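Local coordinates for protein Tetur07g02040 (Tetranychus urticae, PDB 6BDJ) that binds ferric iron and probably acts as an intradiol ring-cleavage dioxygenase, opening catechol-type aromatic rings with both atoms of molecular oxygen, at residues 42-56 with 86-99. Numbering follows the deposited sequence.
Sequences EGPYFIEEDIIRSNI and YIWQPDYSGIYSGF. With FE (Fe (III) ion), chain C.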
loop_
_atom_site.group_PDB
_atom_site.type_symbol
_atom_site.label_atom_id
_atom_site.label_comp_id
_atom_site.label_asym_id
_atom_site.label_seq_id
_atom_site.Cartn_x
_atom_site.Cartn_y
_atom_site.Cartn_z
ATOM N N GLU A 42 3.538 -0.547 -9.974
ATOM C CA GLU A 42 4.333 -0.231 -8.787
ATOM C C GLU A 42 4.448 1.262 -8.527
ATOM O O GLU A 42 4.607 1.699 -7.373
ATOM C CB GLU A 42 5.733 -0.776 -9.003
ATOM C CG GLU A 42 6.638 -0.708 -7.804
ATOM C CD GLU A 42 7.882 -1.525 -8.053
ATOM O OE1 GLU A 42 8.848 -0.991 -8.678
ATOM O OE2 GLU A 42 7.871 -2.713 -7.640
ATOM N N GLY A 43 4.414 2.027 -9.614
ATOM C CA GLY A 43 4.841 3.413 -9.592
ATOM C C GLY A 43 6.338 3.518 -9.352
ATOM O O GLY A 43 7.027 2.502 -9.277
ATOM N N PRO A 44 6.843 4.746 -9.219
ATOM C CA PRO A 44 8.281 5.009 -9.192
ATOM C C PRO A 44 8.986 4.965 -7.850
ATOM O O PRO A 44 10.200 5.133 -7.814
ATOM C CB PRO A 44 8.382 6.440 -9.758
ATOM C CG PRO A 44 6.988 7.010 -9.746
ATOM C CD PRO A 44 6.068 5.992 -9.147
ATOM N N TYR A 45 8.262 4.768 -6.753
ATOM C CA TYR A 45 8.855 4.985 -5.436
ATOM C C TYR A 45 9.102 3.764 -4.574
ATOM O O TYR A 45 9.346 3.916 -3.357
ATOM C CB TYR A 45 8.054 6.035 -4.671
ATOM C CG TYR A 45 7.878 7.331 -5.453
ATOM C CD1 TYR A 45 8.966 7.979 -6.038
ATOM C CD2 TYR A 45 6.620 7.882 -5.630
ATOM C CE1 TYR A 45 8.808 9.168 -6.730
ATOM C CE2 TYR A 45 6.436 9.074 -6.339
ATOM C CZ TYR A 45 7.536 9.717 -6.880
ATOM O OH TYR A 45 7.349 10.884 -7.573
ATOM N N PHE A 46 9.134 2.570 -5.177
ATOM C CA PHE A 46 9.534 1.387 -4.412
ATOM C C PHE A 46 10.996 1.488 -4.068
ATOM O O PHE A 46 11.815 1.944 -4.892
ATOM C CB PHE A 46 9.273 0.074 -5.145
ATOM C CG PHE A 46 9.595 -1.151 -4.326
ATOM C CD1 PHE A 46 8.996 -1.362 -3.081
ATOM C CD2 PHE A 46 10.523 -2.091 -4.778
ATOM C CE1 PHE A 46 9.317 -2.476 -2.318
ATOM C CE2 PHE A 46 10.828 -3.201 -4.035
ATOM C CZ PHE A 46 10.237 -3.406 -2.802
ATOM N N ILE A 47 11.319 1.073 -2.835
ATOM C CA ILE A 47 12.697 0.990 -2.365
ATOM C C ILE A 47 12.858 -0.400 -1.798
ATOM O O ILE A 47 12.240 -0.766 -0.799
ATOM C CB ILE A 47 13.038 2.037 -1.298
ATOM C CG1 ILE A 47 12.942 3.437 -1.891
ATOM C CG2 ILE A 47 14.474 1.841 -0.795
ATOM C CD1 ILE A 47 13.163 4.574 -0.886
ATOM N N GLU A 48 13.701 -1.167 -2.464
ATOM C CA GLU A 48 13.839 -2.573 -2.170
ATOM C C GLU A 48 14.820 -2.760 -1.018
ATOM O O GLU A 48 16.012 -2.943 -1.219
ATOM C CB GLU A 48 14.270 -3.348 -3.409
ATOM C CG GLU A 48 14.119 -4.840 -3.175
ATOM C CD GLU A 48 14.313 -5.714 -4.415
ATOM O OE1 GLU A 48 14.554 -5.202 -5.535
ATOM O OE2 GLU A 48 14.203 -6.940 -4.228
ATOM N N GLU A 49 14.288 -2.686 0.190
ATOM C CA GLU A 49 15.052 -2.812 1.433
ATOM C C GLU A 49 14.221 -3.560 2.444
ATOM O O GLU A 49 13.038 -3.300 2.580
ATOM C CB GLU A 49 15.408 -1.427 1.996
ATOM C CG GLU A 49 16.546 -0.702 1.257
ATOM C CD GLU A 49 16.732 0.737 1.734
ATOM O OE1 GLU A 49 15.982 1.169 2.642
ATOM O OE2 GLU A 49 17.590 1.468 1.176
ATOM N N ASP A 50 14.873 -4.472 3.168
ATOM C CA ASP A 50 14.286 -5.144 4.314
ATOM C C ASP A 50 14.294 -4.143 5.480
ATOM O O ASP A 50 15.334 -3.870 6.082
ATOM C CB ASP A 50 15.093 -6.398 4.697
ATOM C CG ASP A 50 14.890 -7.575 3.709
ATOM O OD1 ASP A 50 14.227 -7.401 2.660
ATOM O OD2 ASP A 50 15.418 -8.682 3.973
ATOM N N ILE A 51 13.112 -3.600 5.751
ATOM C CA ILE A 51 12.848 -2.802 6.918
ATOM C C ILE A 51 11.694 -3.496 7.597
ATOM O O ILE A 51 10.526 -3.134 7.425
ATOM C CB ILE A 51 12.517 -1.359 6.555
ATOM C CG1 ILE A 51 13.649 -0.783 5.703
ATOM C CG2 ILE A 51 12.372 -0.529 7.838
ATOM C CD1 ILE A 51 13.330 0.576 5.094
ATOM N N ILE A 52 12.039 -4.536 8.331
ATOM C CA ILE A 52 11.071 -5.473 8.810
ATOM C C ILE A 52 10.584 -5.013 10.156
ATOM O O ILE A 52 11.266 -5.188 11.153
ATOM C CB ILE A 52 11.626 -6.897 8.872
ATOM C CG1 ILE A 52 12.202 -7.304 7.508
ATOM C CG2 ILE A 52 10.525 -7.883 9.313
ATOM C CD1 ILE A 52 13.082 -8.551 7.550
ATOM N N ARG A 53 9.389 -4.433 10.156
ATOM C CA ARG A 53 8.786 -3.844 11.351
ATOM C C ARG A 53 7.313 -3.672 11.109
ATOM O O ARG A 53 6.880 -3.482 9.953
ATOM C CB ARG A 53 9.356 -2.444 11.604
ATOM C CG ARG A 53 9.005 -1.443 10.514
ATOM C CD ARG A 53 9.745 -0.161 10.656
ATOM N NE ARG A 53 9.699 0.672 9.448
ATOM C CZ ARG A 53 10.138 1.926 9.409
ATOM N NH1 ARG A 53 10.649 2.477 10.511
ATOM N NH2 ARG A 53 10.112 2.616 8.278
ATOM N N SER A 54 6.552 -3.668 12.187
ATOM C CA SER A 54 5.137 -3.438 12.096
ATOM C C SER A 54 4.780 -1.957 12.094
ATOM O O SER A 54 3.897 -1.544 11.349
ATOM C CB SER A 54 4.407 -4.100 13.249
ATOM O OG SER A 54 3.013 -4.048 12.967
ATOM N N ASN A 55 5.409 -1.164 12.950
ATOM C CA ASN A 55 5.095 0.268 13.011
ATOM C C ASN A 55 6.034 1.046 12.094
ATOM O O ASN A 55 7.234 1.053 12.295
ATOM C CB ASN A 55 5.152 0.794 14.450
ATOM C CG ASN A 55 4.696 2.242 14.549
ATOM O OD1 ASN A 55 5.339 3.153 14.024
ATOM N ND2 ASN A 55 3.560 2.457 15.203
ATOM N N ILE A 56 5.470 1.708 11.089
ATOM C CA ILE A 56 6.221 2.377 10.023
ATOM C C ILE A 56 6.073 3.891 10.071
ATOM O O ILE A 56 6.518 4.586 9.159
ATOM C CB ILE A 56 5.798 1.858 8.614
ATOM C CG1 ILE A 56 4.313 2.120 8.310
ATOM C CG2 ILE A 56 6.021 0.368 8.552
ATOM C CD1 ILE A 56 3.844 1.716 6.911
ATOM N N TYR A 86 5.762 -6.020 1.423
ATOM C CA TYR A 86 6.177 -4.653 1.541
ATOM C C TYR A 86 5.016 -3.702 1.347
ATOM O O TYR A 86 4.231 -3.870 0.431
ATOM C CB TYR A 86 7.172 -4.311 0.450
ATOM C CG TYR A 86 8.447 -5.103 0.409
ATOM C CD1 TYR A 86 8.449 -6.416 -0.062
ATOM C CD2 TYR A 86 9.673 -4.542 0.799
ATOM C CE1 TYR A 86 9.614 -7.153 -0.145
ATOM C CE2 TYR A 86 10.855 -5.285 0.727
ATOM C CZ TYR A 86 10.809 -6.591 0.239
ATOM O OH TYR A 86 11.941 -7.364 0.103
ATOM N N ILE A 87 4.914 -2.671 2.170
ATOM C CA ILE A 87 4.070 -1.526 1.842
ATOM C C ILE A 87 4.867 -0.249 1.846
ATOM O O ILE A 87 5.919 -0.146 2.476
ATOM C CB ILE A 87 2.837 -1.408 2.751
ATOM C CG1 ILE A 87 3.219 -1.191 4.218
ATOM C CG2 ILE A 87 2.018 -2.697 2.669
ATOM C CD1 ILE A 87 2.004 -0.824 5.055
ATOM N N TRP A 88 4.375 0.707 1.073
ATOM C CA TRP A 88 4.886 2.054 1.094
ATOM C C TRP A 88 3.803 3.001 0.661
ATOM O O TRP A 88 2.892 2.652 -0.117
ATOM C CB TRP A 88 6.169 2.230 0.253
ATOM C CG TRP A 88 6.012 2.077 -1.286
ATOM C CD1 TRP A 88 6.129 3.062 -2.251
ATOM C CD2 TRP A 88 5.806 0.862 -1.997
ATOM N NE1 TRP A 88 5.993 2.524 -3.505
ATOM C CE2 TRP A 88 5.776 1.181 -3.386
ATOM C CE3 TRP A 88 5.610 -0.461 -1.607
ATOM C CZ2 TRP A 88 5.573 0.209 -4.378
ATOM C CZ3 TRP A 88 5.418 -1.426 -2.599
ATOM C CH2 TRP A 88 5.403 -1.083 -3.961
ATOM N N GLN A 89 3.872 4.203 1.219
ATOM C CA GLN A 89 2.801 5.173 1.048
ATOM C C GLN A 89 3.347 6.583 1.308
ATOM O O GLN A 89 4.350 6.762 1.987
ATOM C CB GLN A 89 1.670 4.860 2.014
ATOM C CG GLN A 89 2.034 5.117 3.467
ATOM C CD GLN A 89 0.935 4.770 4.447
ATOM O OE1 GLN A 89 0.679 3.608 4.723
ATOM N NE2 GLN A 89 0.322 5.788 5.021
ATOM N N PRO A 90 2.656 7.597 0.808
ATOM C CA PRO A 90 3.080 8.959 1.156
ATOM C C PRO A 90 2.546 9.444 2.482
ATOM O O PRO A 90 1.498 8.969 2.945
ATOM C CB PRO A 90 2.476 9.787 0.045
ATOM C CG PRO A 90 1.252 9.048 -0.365
ATOM C CD PRO A 90 1.443 7.601 -0.031
ATOM N N ASP A 91 3.232 10.419 3.076
ATOM C CA ASP A 91 2.719 11.081 4.283
ATOM C C ASP A 91 1.512 11.969 3.980
ATOM O O ASP A 91 1.114 12.103 2.819
ATOM C CB ASP A 91 3.847 11.806 5.057
ATOM C CG ASP A 91 4.220 13.167 4.505
ATOM O OD1 ASP A 91 3.577 13.699 3.591
ATOM O OD2 ASP A 91 5.172 13.744 5.042
ATOM N N TYR A 92 0.933 12.588 5.005
ATOM C CA TYR A 92 -0.276 13.386 4.844
ATOM C C TYR A 92 -0.225 14.452 3.756
ATOM O O TYR A 92 -1.249 14.740 3.171
ATOM C CB TYR A 92 -0.703 14.031 6.171
ATOM C CG TYR A 92 -0.005 15.321 6.475
ATOM C CD1 TYR A 92 -0.507 16.542 5.993
ATOM C CD2 TYR A 92 1.182 15.329 7.208
ATOM C CE1 TYR A 92 0.133 17.726 6.266
ATOM C CE2 TYR A 92 1.830 16.527 7.494
ATOM C CZ TYR A 92 1.297 17.712 7.012
ATOM O OH TYR A 92 1.946 18.877 7.262
ATOM N N SER A 93 0.942 15.031 3.482
ATOM C CA SER A 93 1.069 16.042 2.428
ATOM C C SER A 93 1.558 15.491 1.092
ATOM O O SER A 93 1.917 16.238 0.198
ATOM C CB SER A 93 2.035 17.111 2.919
ATOM O OG SER A 93 3.324 16.567 3.020
ATOM N N GLY A 94 1.592 14.167 0.968
ATOM C CA GLY A 94 1.936 13.493 -0.274
ATOM C C GLY A 94 3.388 13.219 -0.585
ATOM O O GLY A 94 3.715 13.011 -1.763
ATOM N N ILE A 95 4.244 13.231 0.442
ATOM C CA ILE A 95 5.674 13.012 0.268
ATOM C C ILE A 95 6.027 11.545 0.538
ATOM O O ILE A 95 5.525 10.948 1.486
ATOM C CB ILE A 95 6.474 13.895 1.247
ATOM C CG1 ILE A 95 6.233 15.389 0.984
ATOM C CG2 ILE A 95 7.960 13.615 1.150
ATOM C CD1 ILE A 95 6.430 15.862 -0.455
ATOM N N TYR A 96 6.863 10.984 -0.327
ATOM C CA TYR A 96 7.409 9.657 -0.149
ATOM C C TYR A 96 8.819 9.780 0.405
ATOM O O TYR A 96 9.633 10.530 -0.129
ATOM C CB TYR A 96 7.495 8.924 -1.475
ATOM C CG TYR A 96 6.170 8.379 -1.949
ATOM C CD1 TYR A 96 5.747 7.140 -1.551
ATOM C CD2 TYR A 96 5.341 9.131 -2.772
ATOM C CE1 TYR A 96 4.535 6.614 -1.991
ATOM C CE2 TYR A 96 4.124 8.624 -3.227
ATOM C CZ TYR A 96 3.727 7.353 -2.838
ATOM O OH TYR A 96 2.519 6.871 -3.248
ATOM N N SER A 97 9.096 9.000 1.451
ATOM C CA SER A 97 10.424 8.905 2.053
ATOM C C SER A 97 11.401 8.368 1.031
ATOM O O SER A 97 11.041 7.513 0.223
ATOM C CB SER A 97 10.391 8.043 3.289
ATOM O OG SER A 97 10.104 6.669 3.067
ATOM N N GLY A 98 12.592 8.961 1.000
ATOM C CA GLY A 98 13.545 8.706 -0.053
ATOM C C GLY A 98 13.446 9.612 -1.265
ATOM O O GLY A 98 14.430 9.772 -1.997
ATOM N N PHE A 99 12.272 10.191 -1.485
ATOM C CA PHE A 99 12.030 11.114 -2.597
ATOM C C PHE A 99 11.422 12.406 -2.050
ATOM O O PHE A 99 10.550 12.997 -2.647
ATOM C CB PHE A 99 11.088 10.421 -3.596
ATOM C CG PHE A 99 11.589 9.073 -4.045
ATOM C CD1 PHE A 99 12.462 8.964 -5.114
ATOM C CD2 PHE A 99 11.210 7.924 -3.375
ATOM C CE1 PHE A 99 12.945 7.738 -5.518
ATOM C CE2 PHE A 99 11.684 6.681 -3.772
ATOM C CZ PHE A 99 12.560 6.590 -4.845
HETATM FE FE FE C . 2.069 6.237 -5.027
HETATM O O HOH W 1 5.677 4.023 -6.189
HETATM O O HOH W 2 3.714 6.142 -6.435
#
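A water gripped by three groups joins the two segments: it accepts from Trp88 NE1 and from the backbone N of Tyr45, the latter at 2.7 Å from the water oxygen, and donates to Glu42 O. It lies in the plane of the indole, at its edge, and so bridges the buried N-H of Trp88 to the backbone of Glu42 and Tyr45. The rest of the interface is largely aromatic. Phe46 swings its CG away from its own backbone N (chi1 -176°), which lays CD1 over the six-membered ring of Trp88, 3.6 Å from CZ3, while its CA sits above the five-membered ring in a CH-pi contact. The adjoining CE1-CZ edge of the same phenyl points at the face of Tyr86 in a T-shaped pair, planes at 82°. Tyr45 wedges between two rings: CD1 stands over the centre of Phe99, and CD2 presses on one face of Tyr96, 3.4 Å from its CD2. Pro90 backs the other face of Tyr96, so this ring is clamped from both sides while its OH binds the iron(III) ion at 1.9 Å, alongside His147, His149 and a water; tyrosine and histidine ligands on ferric iron are as in intradiol dioxygenases. Tyr45, which also lies beside Tyr141, thus belongs to the second shell of the metal site. Ile56 CD1 meets Ile87 CD1 at 3.6 Å. Asp50, beside Tyr86, has its salt bridge with Lys84. Segment 42-56 packs against the end of strand 84-88, which lies between strands 120-124 and 148-154 in the sheet, with Arg120 and Arg151 touching Trp88 and Ile56 reaching Thr135 of strand 130-136.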